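Local coordinates for ABC transporter sugar binding protein (Xanthomonas axonopodis pv. citri, PDB 3UOR) that probably binds maltose or a related sugar in the periplasm and hands it to an ABC transporter for import, at residues A45-D50 / A331-I336; Y121-W126 / P342-W347; Y141-L146 / S264-V269; F200-D205 / A297-G302; T286-G291 / F361-E366. One frame throughout, in Å; residues are numbered along the deposited sequence.

Contact 1. Residues A45-D50 / A331-I336; sequences AELVAD and ARFHAI
The ring of Phe333 meets the CD2 methyl of Leu47 through its CD1 atom, with Leu47 CD2 3.6 Å from Phe333 CD1; the same ring stacks on Trp140. The other flat group, the Arg332 guanidinium, has Asp50 OD1 well out of its plane. Two helices of an alpha/beta lobe of the periplasmic-binding-protein fold meet here, 39-52 and 327-337. Their short segments run closer to antiparallel than parallel, at 148°, with axes 11.0 Å apart, a wide spacing bridged by side chains.

Leu47 lies at the middle of the contact. Its CG lies anti to the carbonyl carbon (chi1 -78°), and its two methyls divide the work: CD2 goes to Phe333, whose side chain crosses that of Leu47 at about a right angle, while CD1 meets CD1 of Ile336 as the two side chains slide past each other in opposite directions. The aliphatic tip of Ile336 also comes up to the carboxylate of Glu46 at the exposed margin. Arg332 and Asp50 are opposite charges too far apart for a salt bridge, so at most a weak attraction is likely, and no N-H points at the carboxylate. Asp50 is hydrogen-bonded instead to Tyr323 OH through OD1, the same oxygen that stands 4.4 Å from Arg332 NH1.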
# COMPACT_ATOMS: atom_id res chain seq x y z
N ALA A 45 -4.50 -6.59 19.66
CA ALA A 45 -4.62 -6.79 21.11
C ALA A 45 -5.35 -8.10 21.42
O ALA A 45 -5.04 -8.76 22.40
CB ALA A 45 -5.33 -5.61 21.77
N GLU A 46 -6.31 -8.48 20.57
CA GLU A 46 -7.01 -9.76 20.78
C GLU A 46 -6.02 -10.89 20.58
O GLU A 46 -5.99 -11.86 21.34
CB GLU A 46 -8.13 -9.95 19.77
CG GLU A 46 -9.24 -8.95 19.87
CD GLU A 46 -10.27 -9.18 18.80
OE1 GLU A 46 -10.69 -8.19 18.18
OE2 GLU A 46 -10.65 -10.36 18.58
N LEU A 47 -5.22 -10.75 19.52
CA LEU A 47 -4.26 -11.77 19.15
C LEU A 47 -3.21 -11.96 20.23
O LEU A 47 -2.79 -13.08 20.47
CB LEU A 47 -3.59 -11.42 17.81
CG LEU A 47 -4.40 -11.70 16.54
CD1 LEU A 47 -5.81 -11.21 16.66
CD2 LEU A 47 -3.73 -11.04 15.36
N VAL A 48 -2.77 -10.88 20.87
CA VAL A 48 -1.70 -11.02 21.85
C VAL A 48 -2.20 -11.81 23.06
O VAL A 48 -1.42 -12.47 23.76
CB VAL A 48 -1.05 -9.68 22.29
CG1 VAL A 48 -0.73 -8.84 21.10
CG2 VAL A 48 -1.95 -8.92 23.24
N ALA A 49 -3.51 -11.75 23.30
CA ALA A 49 -4.12 -12.53 24.37
C ALA A 49 -3.69 -13.99 24.24
O ALA A 49 -3.25 -14.60 25.21
CB ALA A 49 -5.64 -12.39 24.35
N ASP A 50 -3.81 -14.54 23.04
CA ASP A 50 -3.40 -15.93 22.81
C ASP A 50 -1.88 -16.10 22.85
O ASP A 50 -1.38 -17.19 23.12
CB ASP A 50 -3.96 -16.45 21.49
CG ASP A 50 -3.39 -17.80 21.11
OD1 ASP A 50 -2.43 -17.83 20.33
OD2 ASP A 50 -3.92 -18.82 21.57
N ALA A 331 -3.55 -15.40 9.13
CA ALA A 331 -4.87 -15.77 8.62
C ALA A 331 -5.97 -15.21 9.53
O ALA A 331 -6.99 -14.71 9.06
CB ALA A 331 -5.01 -17.29 8.51
N ARG A 332 -5.76 -15.31 10.83
CA ARG A 332 -6.74 -14.85 11.81
C ARG A 332 -6.88 -13.34 11.67
O ARG A 332 -7.99 -12.79 11.67
CB ARG A 332 -6.25 -15.22 13.20
CG ARG A 332 -7.30 -15.58 14.22
CD ARG A 332 -6.64 -16.11 15.50
NE ARG A 332 -6.37 -17.55 15.45
CZ ARG A 332 -5.24 -18.15 15.87
NH1 ARG A 332 -4.23 -17.43 16.37
NH2 ARG A 332 -5.13 -19.47 15.76
N PHE A 333 -5.74 -12.67 11.56
CA PHE A 333 -5.69 -11.22 11.40
C PHE A 333 -6.44 -10.80 10.16
O PHE A 333 -7.23 -9.85 10.19
CB PHE A 333 -4.23 -10.78 11.30
CG PHE A 333 -4.01 -9.31 11.51
CD1 PHE A 333 -4.35 -8.71 12.71
CD2 PHE A 333 -3.40 -8.55 10.53
CE1 PHE A 333 -4.12 -7.36 12.92
CE2 PHE A 333 -3.18 -7.20 10.72
CZ PHE A 333 -3.53 -6.60 11.92
N HIS A 334 -6.21 -11.50 9.06
CA HIS A 334 -6.93 -11.22 7.81
C HIS A 334 -8.43 -11.43 7.99
O HIS A 334 -9.25 -10.62 7.52
CB HIS A 334 -6.42 -12.11 6.68
CG HIS A 334 -7.17 -11.94 5.40
ND1 HIS A 334 -8.22 -12.75 5.04
CD2 HIS A 334 -7.02 -11.04 4.39
CE1 HIS A 334 -8.69 -12.38 3.86
NE2 HIS A 334 -7.98 -11.34 3.44
N ALA A 335 -8.79 -12.51 8.68
CA ALA A 335 -10.19 -12.87 8.87
C ALA A 335 -10.93 -11.76 9.58
O ALA A 335 -12.06 -11.44 9.23
CB ALA A 335 -10.32 -14.16 9.65
N ILE A 336 -10.28 -11.15 10.57
CA ILE A 336 -10.96 -10.16 11.40
C ILE A 336 -11.00 -8.79 10.75
O ILE A 336 -12.05 -8.16 10.71
CB ILE A 336 -10.33 -10.07 12.80
CG1 ILE A 336 -10.38 -11.44 13.47
CG2 ILE A 336 -11.05 -9.04 13.63
CD1 ILE A 336 -9.50 -11.54 14.69

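Contact 2. Residues Y121-W126 / P342-W347; sequences YFPGVW and PRRSTW
Tyr121 and Arg343 form a single backbone beta bridge, their CA atoms 4.2 Å apart, where the turn before helix 123-127 passes the loop that leads into helix 344-348 of this periplasmic-binding-protein fold. The hydrogen bond across the contact runs from Phe122 N to Pro342 O, 3.3 Å long with an N-H...O angle of 160°, the donor tilted out of the carbonyl plane. Phe122 is also the N-cap residue of its helix.

CH-pi and planar contacts come next. Arg343 CB sits over the centre of the Tyr121 ring, 4.0 Å from the centroid, and Trp126 covers the opposite face, so the phenol is sandwiched. With CG between the backbone N and the carbonyl carbon (chi1 58°) and a bend at chi3, the Arg343 chain continues over the ring to lay its guanidinium near CE2. That group is tied down by a salt bridge to Asp120 and by the carbonyls of Ile115 and Ser325.

Among the aromatics, Phe122 turns its edge toward the Trp347 face in an offset edge-to-face pair, centroids 5.3 Å apart. Arg344, whose NE is salt-bridged to Glu366, brings CG to Phe122 CE1.

Apolar contacts centre on Pro342: its CG meets Tyr121 CE1, and its CB touches Val125 CG1 at 3.9 Å.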
# COMPACT_ATOMS: atom_id res chain seq x y z
N TYR A 121 8.31 -14.63 1.72
CA TYR A 121 7.66 -13.32 1.69
C TYR A 121 7.65 -12.75 0.28
O TYR A 121 8.60 -12.90 -0.48
CB TYR A 121 8.39 -12.34 2.63
CG TYR A 121 8.04 -12.52 4.09
CD1 TYR A 121 7.20 -11.64 4.73
CD2 TYR A 121 8.53 -13.61 4.82
CE1 TYR A 121 6.87 -11.81 6.06
CE2 TYR A 121 8.20 -13.78 6.16
CZ TYR A 121 7.37 -12.88 6.77
OH TYR A 121 7.03 -13.02 8.09
N PHE A 122 6.56 -12.09 -0.09
CA PHE A 122 6.53 -11.50 -1.43
C PHE A 122 7.73 -10.56 -1.57
O PHE A 122 8.03 -9.79 -0.66
CB PHE A 122 5.19 -10.80 -1.68
CG PHE A 122 4.01 -11.73 -1.54
CD1 PHE A 122 3.77 -12.71 -2.48
CD2 PHE A 122 3.14 -11.61 -0.46
CE1 PHE A 122 2.67 -13.56 -2.37
CE2 PHE A 122 2.05 -12.46 -0.33
CZ PHE A 122 1.82 -13.45 -1.29
N PRO A 123 8.47 -10.68 -2.68
CA PRO A 123 9.77 -10.00 -2.75
C PRO A 123 9.65 -8.47 -2.68
O PRO A 123 10.43 -7.86 -1.97
CB PRO A 123 10.35 -10.46 -4.10
CG PRO A 123 9.15 -10.93 -4.89
CD PRO A 123 8.19 -11.49 -3.87
N GLY A 124 8.68 -7.88 -3.37
CA GLY A 124 8.47 -6.45 -3.30
C GLY A 124 8.09 -6.02 -1.89
O GLY A 124 8.43 -4.93 -1.45
N VAL A 125 7.39 -6.88 -1.16
CA VAL A 125 7.03 -6.58 0.23
C VAL A 125 8.25 -6.67 1.17
O VAL A 125 8.46 -5.79 2.00
CB VAL A 125 5.92 -7.52 0.71
CG1 VAL A 125 5.63 -7.30 2.18
CG2 VAL A 125 4.66 -7.30 -0.14
N TRP A 126 9.06 -7.71 1.03
CA TRP A 126 10.28 -7.83 1.82
C TRP A 126 11.18 -6.63 1.54
O TRP A 126 11.81 -6.08 2.43
CB TRP A 126 11.05 -9.10 1.45
CG TRP A 126 12.12 -9.45 2.45
CD1 TRP A 126 13.47 -9.30 2.31
CD2 TRP A 126 11.92 -10.00 3.76
NE1 TRP A 126 14.11 -9.73 3.44
CE2 TRP A 126 13.19 -10.15 4.35
CE3 TRP A 126 10.79 -10.36 4.50
CZ2 TRP A 126 13.36 -10.66 5.64
CZ3 TRP A 126 10.96 -10.87 5.78
CH2 TRP A 126 12.24 -11.02 6.34
N PRO A 342 1.57 -10.98 4.33
CA PRO A 342 2.73 -10.64 3.49
C PRO A 342 3.52 -11.85 3.05
O PRO A 342 4.58 -11.65 2.46
CB PRO A 342 3.59 -9.80 4.44
CG PRO A 342 3.31 -10.36 5.77
CD PRO A 342 1.85 -10.82 5.76
N ARG A 343 3.04 -13.07 3.31
CA ARG A 343 3.82 -14.27 2.95
C ARG A 343 3.01 -15.37 2.26
O ARG A 343 1.83 -15.52 2.51
CB ARG A 343 4.58 -14.84 4.17
CG ARG A 343 3.72 -15.23 5.36
CD ARG A 343 4.57 -15.68 6.57
NE ARG A 343 5.54 -16.71 6.21
CZ ARG A 343 6.33 -17.33 7.10
NH1 ARG A 343 6.24 -17.03 8.39
NH2 ARG A 343 7.21 -18.23 6.69
N ARG A 344 3.65 -16.13 1.38
CA ARG A 344 2.93 -17.09 0.55
C ARG A 344 2.27 -18.18 1.35
O ARG A 344 1.20 -18.65 0.99
CB ARG A 344 3.86 -17.75 -0.45
CG ARG A 344 4.46 -16.77 -1.36
CD ARG A 344 4.90 -17.41 -2.63
NE ARG A 344 5.60 -16.40 -3.40
CZ ARG A 344 6.85 -16.04 -3.15
NH1 ARG A 344 7.52 -16.62 -2.17
NH2 ARG A 344 7.43 -15.09 -3.89
N SER A 345 2.90 -18.60 2.43
CA SER A 345 2.35 -19.75 3.12
C SER A 345 1.04 -19.41 3.83
O SER A 345 0.17 -20.26 3.97
CB SER A 345 3.39 -20.44 4.03
OG SER A 345 3.77 -19.63 5.11
N THR A 346 0.87 -18.16 4.25
CA THR A 346 -0.41 -17.79 4.83
C THR A 346 -1.48 -17.84 3.75
O THR A 346 -2.62 -18.20 4.02
CB THR A 346 -0.39 -16.39 5.41
OG1 THR A 346 0.70 -16.29 6.31
CG2 THR A 346 -1.68 -16.13 6.18
N TRP A 347 -1.09 -17.50 2.53
CA TRP A 347 -2.02 -17.49 1.40
C TRP A 347 -2.43 -18.89 0.98
O TRP A 347 -3.43 -19.05 0.29
CB TRP A 347 -1.43 -16.71 0.21
CG TRP A 347 -1.64 -15.21 0.38
CD1 TRP A 347 -0.80 -14.33 0.99
CD2 TRP A 347 -2.80 -14.45 -0.01
NE1 TRP A 347 -1.34 -13.07 0.98
CE2 TRP A 347 -2.57 -13.12 0.39
CE3 TRP A 347 -3.99 -14.78 -0.65
CZ2 TRP A 347 -3.50 -12.11 0.14
CZ3 TRP A 347 -4.91 -13.77 -0.89
CH2 TRP A 347 -4.66 -12.45 -0.50

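Contact 3. Residues Y141-L146 / S264-V269; sequences YVDTRL and SGPWNV
Ser264 N gives the shortest bond across the contact, 2.9 Å to Leu146 O, lying in the carbonyl plane. Leu146 N returns the bond to Ser264 O at 3.0 Å, its donor tilted from that carbonyl's plane. The two residues thus make an antiparallel hydrogen-bonded pair. Ser264 O also receives a CA-H...O contact from Arg145, and Thr144 O takes another from Gly265 CA.

Next to this pair, Arg145 holds Asp143, two residues earlier, in a side-on salt bridge: NE goes to OD1 at 2.9 Å and NH2 to OD2 at 3.1 Å, both carboxylate oxygens lying within a few degrees of the guanidinium plane. This fixes the flat group, and Trp267 then stands upright on it, planes 87° apart, with its edge atom CH2 over the centre of one guanidinium face, 3.3 Å from Arg145 CZ. The indole is therefore edge-on, not stacked flat. Trp267 reaches there because its CG lies between the backbone N and the carbonyl carbon (chi1 67°), which folds the ring back over Gly265; its CZ3 touches Asp143 OD1 as well. Pro266 CD packs against Thr144 O at 3.3 Å.

The long strand 134-150 here receives the end of strand 259-264 just as that chain turns into helix 267-275, an antiparallel strand pairing within the alpha/beta architecture of the periplasmic binding proteins.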
# COMPACT_ATOMS: atom_id res chain seq x y z
N TYR A 141 1.63 -6.60 7.44
CA TYR A 141 0.53 -6.84 6.51
C TYR A 141 0.70 -5.87 5.34
O TYR A 141 1.45 -4.91 5.44
CB TYR A 141 -0.83 -6.63 7.17
CG TYR A 141 -1.09 -5.21 7.62
CD1 TYR A 141 -1.59 -4.26 6.75
CD2 TYR A 141 -0.81 -4.83 8.92
CE1 TYR A 141 -1.82 -2.96 7.16
CE2 TYR A 141 -1.03 -3.55 9.35
CZ TYR A 141 -1.53 -2.62 8.47
OH TYR A 141 -1.74 -1.34 8.94
N VAL A 142 -0.00 -6.13 4.25
CA VAL A 142 0.25 -5.42 3.00
C VAL A 142 -1.01 -4.69 2.55
O VAL A 142 -2.12 -5.24 2.61
CB VAL A 142 0.68 -6.38 1.88
CG1 VAL A 142 1.12 -5.63 0.63
CG2 VAL A 142 1.80 -7.27 2.36
N ASP A 143 -0.83 -3.45 2.13
CA ASP A 143 -1.90 -2.69 1.50
C ASP A 143 -1.49 -2.51 0.05
O ASP A 143 -0.42 -1.98 -0.23
CB ASP A 143 -2.04 -1.35 2.20
CG ASP A 143 -2.97 -0.39 1.46
OD1 ASP A 143 -3.59 -0.79 0.45
OD2 ASP A 143 -3.07 0.77 1.90
N THR A 144 -2.31 -2.99 -0.88
CA THR A 144 -2.08 -2.69 -2.28
C THR A 144 -3.43 -2.40 -2.94
O THR A 144 -4.47 -2.75 -2.38
CB THR A 144 -1.34 -3.83 -3.00
OG1 THR A 144 -0.94 -3.39 -4.31
CG2 THR A 144 -2.24 -5.02 -3.15
N ARG A 145 -3.43 -1.74 -4.10
CA ARG A 145 -4.66 -1.24 -4.71
C ARG A 145 -4.92 -1.92 -6.04
O ARG A 145 -4.02 -2.06 -6.85
CB ARG A 145 -4.54 0.28 -4.94
CG ARG A 145 -4.14 1.06 -3.67
CD ARG A 145 -5.11 0.76 -2.54
NE ARG A 145 -4.65 1.32 -1.26
CZ ARG A 145 -4.76 2.60 -0.92
NH1 ARG A 145 -5.32 3.47 -1.76
NH2 ARG A 145 -4.32 3.02 0.26
N LEU A 146 -6.15 -2.35 -6.26
CA LEU A 146 -6.47 -3.06 -7.50
C LEU A 146 -7.94 -2.79 -7.81
O LEU A 146 -8.57 -1.96 -7.14
CB LEU A 146 -6.14 -4.56 -7.36
CG LEU A 146 -6.68 -5.34 -6.16
CD1 LEU A 146 -8.19 -5.22 -6.06
CD2 LEU A 146 -6.25 -6.85 -6.17
N SER A 264 -9.03 0.40 -5.59
CA SER A 264 -8.83 0.62 -4.15
C SER A 264 -8.30 -0.61 -3.41
O SER A 264 -7.94 -1.62 -4.02
CB SER A 264 -10.16 1.09 -3.52
OG SER A 264 -9.94 1.76 -2.29
N GLY A 265 -8.26 -0.53 -2.09
CA GLY A 265 -7.54 -1.50 -1.28
C GLY A 265 -8.36 -2.54 -0.53
O GLY A 265 -9.59 -2.58 -0.65
N PRO A 266 -7.68 -3.39 0.27
CA PRO A 266 -8.27 -4.58 0.89
C PRO A 266 -9.39 -4.28 1.89
O PRO A 266 -10.29 -5.10 2.01
CB PRO A 266 -7.08 -5.26 1.61
CG PRO A 266 -5.96 -4.26 1.60
CD PRO A 266 -6.22 -3.37 0.39
N TRP A 267 -9.32 -3.14 2.58
CA TRP A 267 -10.34 -2.79 3.57
C TRP A 267 -11.72 -2.67 2.92
O TRP A 267 -12.73 -2.76 3.60
CB TRP A 267 -9.99 -1.48 4.29
CG TRP A 267 -10.06 -0.31 3.35
CD1 TRP A 267 -11.15 0.46 3.08
CD2 TRP A 267 -8.99 0.19 2.53
NE1 TRP A 267 -10.83 1.43 2.14
CE2 TRP A 267 -9.51 1.28 1.79
CE3 TRP A 267 -7.65 -0.17 2.35
CZ2 TRP A 267 -8.74 2.01 0.88
CZ3 TRP A 267 -6.87 0.55 1.45
CH2 TRP A 267 -7.43 1.64 0.73
N ASN A 268 -11.77 -2.47 1.61
CA ASN A 268 -13.07 -2.35 0.95
C ASN A 268 -13.82 -3.66 0.83
O ASN A 268 -15.05 -3.67 0.70
CB ASN A 268 -12.94 -1.72 -0.45
CG ASN A 268 -12.63 -0.24 -0.40
OD1 ASN A 268 -11.56 0.20 -0.81
ND2 ASN A 268 -13.58 0.53 0.12
N VAL A 269 -13.11 -4.78 0.85
CA VAL A 269 -13.78 -6.05 0.61
C VAL A 269 -14.92 -6.19 1.61
O VAL A 269 -16.07 -6.42 1.23
CB VAL A 269 -12.82 -7.25 0.66
CG1 VAL A 269 -13.59 -8.59 0.62
CG2 VAL A 269 -11.84 -7.19 -0.50

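Contact 4. Residues F200-D205 / A297-G302; sequences FALQQD and AGIAGG
Leu202 and Gln203, at the end of helix 195-202, press on the loop around Ala297, and the two make very different contacts. The firm, buried side sets mostly apolar groups against each other and against backbone carbonyls. The Leu202 and Ile299 side chains cross at about a right angle, Leu202 CD1 3.9 Å from Ile299 CG1, and Leu202 CD1 also lies 3.8 Å from Gly298 O. Ala297 CB rests against Leu202 O, a carbonyl that is itself hydrogen-bonded to Lys369 NZ.

The Gln203 side chain adds a polar bond to this firm side. Extended beyond CG (chi2 175°), it lies along Ala297 and brings NE2 to Ala297 O, 3.0 Å away, with the bond in the carbonyl plane and the oxygen close to the amide plane. NE2 also binds Pro290 O, while OE1 accepts from Trp166 NE1.

The looser link is a water between the backbones, accepting from Ala297 N at 2.9 Å and giving only a weak bond to Gln203 O at 3.4 Å. With two carbonyls on its nitrogen and an indole N-H on its oxygen, the Gln203 amide has its orientation fixed; it ties the end of helix 195-202 to Trp166 and to the linker between strands 284-287 and 303-307 of this solute-binding fold.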
# COMPACT_ATOMS: atom_id res chain seq x y z
N PHE A 200 0.27 2.95 -11.38
CA PHE A 200 0.59 2.88 -12.81
C PHE A 200 2.03 3.28 -13.10
O PHE A 200 2.62 2.79 -14.06
CB PHE A 200 -0.40 3.71 -13.65
CG PHE A 200 -1.80 3.19 -13.59
CD1 PHE A 200 -2.06 1.84 -13.89
CD2 PHE A 200 -2.85 3.99 -13.20
CE1 PHE A 200 -3.34 1.33 -13.83
CE2 PHE A 200 -4.16 3.47 -13.13
CZ PHE A 200 -4.39 2.14 -13.46
N ALA A 201 2.59 4.18 -12.29
CA ALA A 201 3.99 4.61 -12.48
C ALA A 201 4.95 3.52 -12.03
O ALA A 201 6.02 3.32 -12.64
CB ALA A 201 4.25 5.91 -11.72
N LEU A 202 4.58 2.81 -10.96
CA LEU A 202 5.37 1.66 -10.51
C LEU A 202 5.40 0.51 -11.53
O LEU A 202 6.26 -0.34 -11.43
CB LEU A 202 4.86 1.13 -9.17
CG LEU A 202 5.10 2.06 -8.01
CD1 LEU A 202 4.41 1.53 -6.75
CD2 LEU A 202 6.57 2.17 -7.81
N GLN A 203 4.48 0.49 -12.49
CA GLN A 203 4.50 -0.57 -13.51
C GLN A 203 5.52 -0.34 -14.63
O GLN A 203 5.57 -1.10 -15.58
CB GLN A 203 3.10 -0.78 -14.13
CG GLN A 203 2.04 -1.16 -13.11
CD GLN A 203 0.69 -1.24 -13.73
OE1 GLN A 203 0.43 -0.62 -14.78
NE2 GLN A 203 -0.20 -2.00 -13.12
N GLN A 204 6.34 0.71 -14.51
CA GLN A 204 7.28 1.06 -15.58
C GLN A 204 8.66 0.57 -15.20
O GLN A 204 8.94 0.38 -14.04
CB GLN A 204 7.32 2.59 -15.78
CG GLN A 204 5.93 3.25 -15.98
CD GLN A 204 5.07 2.53 -17.02
OE1 GLN A 204 5.52 2.26 -18.13
NE2 GLN A 204 3.82 2.21 -16.65
N ASP A 205 9.54 0.43 -16.18
CA ASP A 205 10.87 -0.13 -15.95
C ASP A 205 11.81 0.83 -15.28
O ASP A 205 12.80 0.41 -14.68
CB ASP A 205 11.50 -0.55 -17.27
CG ASP A 205 10.92 -1.83 -17.79
OD1 ASP A 205 10.52 -2.67 -16.95
OD2 ASP A 205 10.85 -2.00 -19.03
N ALA A 297 2.67 -4.47 -11.89
CA ALA A 297 3.02 -4.18 -10.51
C ALA A 297 1.94 -3.36 -9.86
O ALA A 297 0.98 -2.94 -10.51
CB ALA A 297 4.34 -3.44 -10.44
N GLY A 298 2.09 -3.14 -8.56
CA GLY A 298 1.20 -2.29 -7.81
C GLY A 298 1.97 -1.82 -6.61
O GLY A 298 3.17 -2.09 -6.49
N ILE A 299 1.30 -1.13 -5.71
CA ILE A 299 1.94 -0.55 -4.52
C ILE A 299 2.23 -1.65 -3.47
O ILE A 299 1.42 -2.56 -3.28
CB ILE A 299 1.00 0.51 -3.92
CG1 ILE A 299 1.14 1.82 -4.69
CG2 ILE A 299 1.29 0.78 -2.48
CD1 ILE A 299 -0.06 2.71 -4.51
N ALA A 300 3.38 -1.56 -2.81
CA ALA A 300 3.69 -2.42 -1.67
C ALA A 300 3.50 -1.63 -0.39
O ALA A 300 4.47 -1.26 0.28
CB ALA A 300 5.11 -2.93 -1.77
N GLY A 301 2.25 -1.32 -0.06
CA GLY A 301 1.96 -0.47 1.08
C GLY A 301 1.73 -1.35 2.28
O GLY A 301 1.88 -2.56 2.20
N GLY A 302 1.35 -0.75 3.40
CA GLY A 302 1.03 -1.50 4.59
C GLY A 302 2.02 -1.17 5.68
O GLY A 302 2.64 -0.12 5.65
O HOH W 1 4.42 -4.02 -14.17

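Contact 5. Residues T286-G291 / F361-E366; sequences TAPLPG and FGDQLE
Gln364 reaches out from helix 359-364 toward Pro288 and Leu289. From CB, its CG sets off anti to the backbone N (chi1 -176°), and the chain stays extended (chi2 163°) until CD comes 4.1 Å from Leu289 CB. At the tip the amide divides its roles. OE1 accepts from Leu289 N at 2.8 Å, the donor lying nearly along the C=O axis; it also touches Leu289 CB at 3.3 Å and Pro288 CA at 3.6 Å. NE2 turns to strand 134-150, donating to Thr144 OG1 and Arg145 O. The helix is thereby pinned where strand 284-287, a neighbour of 134-150 in the main sheet of this periplasmic-binding-protein fold, runs out into a loop. One helical turn back, Phe361 CE2 meets Thr286 CG2 at 4.2 Å, the side chains crossing at about a right angle. Asp363, salt-bridged to Arg367, lays OD2 against the Pro288 ring, 3.8 Å from CG.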
# COMPACT_ATOMS: atom_id res chain seq x y z
N THR A 286 -12.99 -8.73 -7.35
CA THR A 286 -11.76 -7.99 -7.38
C THR A 286 -10.87 -8.57 -8.48
O THR A 286 -10.94 -9.76 -8.74
CB THR A 286 -11.04 -8.11 -6.03
OG1 THR A 286 -10.80 -9.49 -5.77
CG2 THR A 286 -11.91 -7.57 -4.91
N ALA A 287 -10.05 -7.74 -9.12
CA ALA A 287 -9.17 -8.21 -10.19
C ALA A 287 -7.86 -7.46 -10.08
O ALA A 287 -7.84 -6.29 -9.75
CB ALA A 287 -9.80 -7.97 -11.59
N PRO A 288 -6.76 -8.14 -10.38
CA PRO A 288 -5.49 -7.43 -10.19
C PRO A 288 -5.33 -6.32 -11.23
O PRO A 288 -6.05 -6.31 -12.21
CB PRO A 288 -4.44 -8.54 -10.36
CG PRO A 288 -5.11 -9.64 -11.09
CD PRO A 288 -6.60 -9.51 -10.88
N LEU A 289 -4.41 -5.40 -11.00
CA LEU A 289 -4.28 -4.19 -11.81
C LEU A 289 -3.72 -4.50 -13.20
O LEU A 289 -2.65 -5.10 -13.31
CB LEU A 289 -3.35 -3.23 -11.06
CG LEU A 289 -3.55 -1.72 -11.11
CD1 LEU A 289 -4.99 -1.33 -10.79
CD2 LEU A 289 -2.57 -1.02 -10.18
N PRO A 290 -4.42 -4.10 -14.27
CA PRO A 290 -3.78 -4.31 -15.57
C PRO A 290 -2.46 -3.54 -15.67
O PRO A 290 -2.32 -2.49 -15.06
CB PRO A 290 -4.79 -3.72 -16.56
CG PRO A 290 -6.11 -3.85 -15.83
CD PRO A 290 -5.80 -3.60 -14.40
N GLY A 291 -1.51 -4.07 -16.42
CA GLY A 291 -0.26 -3.37 -16.68
C GLY A 291 -0.07 -3.19 -18.18
O GLY A 291 -0.90 -3.65 -18.98
N PHE A 361 -5.85 -9.97 -4.81
CA PHE A 361 -4.79 -9.40 -3.96
C PHE A 361 -3.61 -10.34 -3.85
O PHE A 361 -2.47 -9.93 -4.01
CB PHE A 361 -5.34 -9.09 -2.58
CG PHE A 361 -6.31 -7.95 -2.58
CD1 PHE A 361 -5.87 -6.63 -2.75
CD2 PHE A 361 -7.67 -8.18 -2.40
CE1 PHE A 361 -6.76 -5.56 -2.73
CE2 PHE A 361 -8.58 -7.11 -2.40
CZ PHE A 361 -8.12 -5.80 -2.56
N GLY A 362 -3.88 -11.62 -3.59
CA GLY A 362 -2.81 -12.58 -3.41
C GLY A 362 -2.00 -12.69 -4.68
O GLY A 362 -0.79 -12.78 -4.64
N ASP A 363 -2.67 -12.66 -5.82
CA ASP A 363 -1.94 -12.68 -7.09
C ASP A 363 -1.09 -11.40 -7.30
O ASP A 363 0.07 -11.47 -7.75
CB ASP A 363 -2.92 -12.85 -8.25
CG ASP A 363 -2.22 -12.97 -9.59
OD1 ASP A 363 -1.58 -14.00 -9.85
OD2 ASP A 363 -2.30 -12.02 -10.38
N GLN A 364 -1.66 -10.24 -6.99
CA GLN A 364 -0.96 -8.96 -7.26
C GLN A 364 0.28 -8.80 -6.37
O GLN A 364 1.28 -8.20 -6.78
CB GLN A 364 -1.88 -7.75 -7.06
CG GLN A 364 -1.21 -6.40 -7.44
CD GLN A 364 -2.23 -5.29 -7.64
OE1 GLN A 364 -3.08 -5.39 -8.52
NE2 GLN A 364 -2.13 -4.23 -6.85
N LEU A 365 0.20 -9.35 -5.16
CA LEU A 365 1.31 -9.29 -4.21
C LEU A 365 2.59 -9.87 -4.80
O LEU A 365 3.68 -9.52 -4.35
CB LEU A 365 0.96 -9.99 -2.89
CG LEU A 365 -0.11 -9.23 -2.11
CD1 LEU A 365 -0.30 -9.83 -0.73
CD2 LEU A 365 0.30 -7.80 -1.98
N GLU A 366 2.47 -10.73 -5.81
CA GLU A 366 3.68 -11.31 -6.41
C GLU A 366 4.43 -10.25 -7.21
O GLU A 366 5.58 -10.46 -7.56
CB GLU A 366 3.35 -12.48 -7.34
CG GLU A 366 2.85 -13.73 -6.65
CD GLU A 366 3.94 -14.45 -5.85
OE1 GLU A 366 5.12 -14.05 -5.94
OE2 GLU A 366 3.59 -15.42 -5.13

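In the fold
Contacts 3, 4 and 5 lie close together, their centres 10 to 13 Å apart, and gather round strand 134-150, which supplies residues 141-146 of contact 3. Asp143 O meets Gly301 N at 2.8 Å between contacts 3 and 4, a probable hydrogen bond; the Gln364 amide joins contact 5 to contact 3, and that of Gln203 joins contact 4 to contact 5. Contact 2 reaches contact 5 through the Arg344 salt bridge, contact 3 through Pro342 on Val142, and contact 4 where Gly124 O lies 3.9 Å from Ala300 CB. Contact 1 is peripheral, its centre about 21 Å from the centre of the chain, yet Ala331 N packs on Thr346 CG2 of contact 2 at 3.6 Å and Phe333 touches Tyr141 of contact 3.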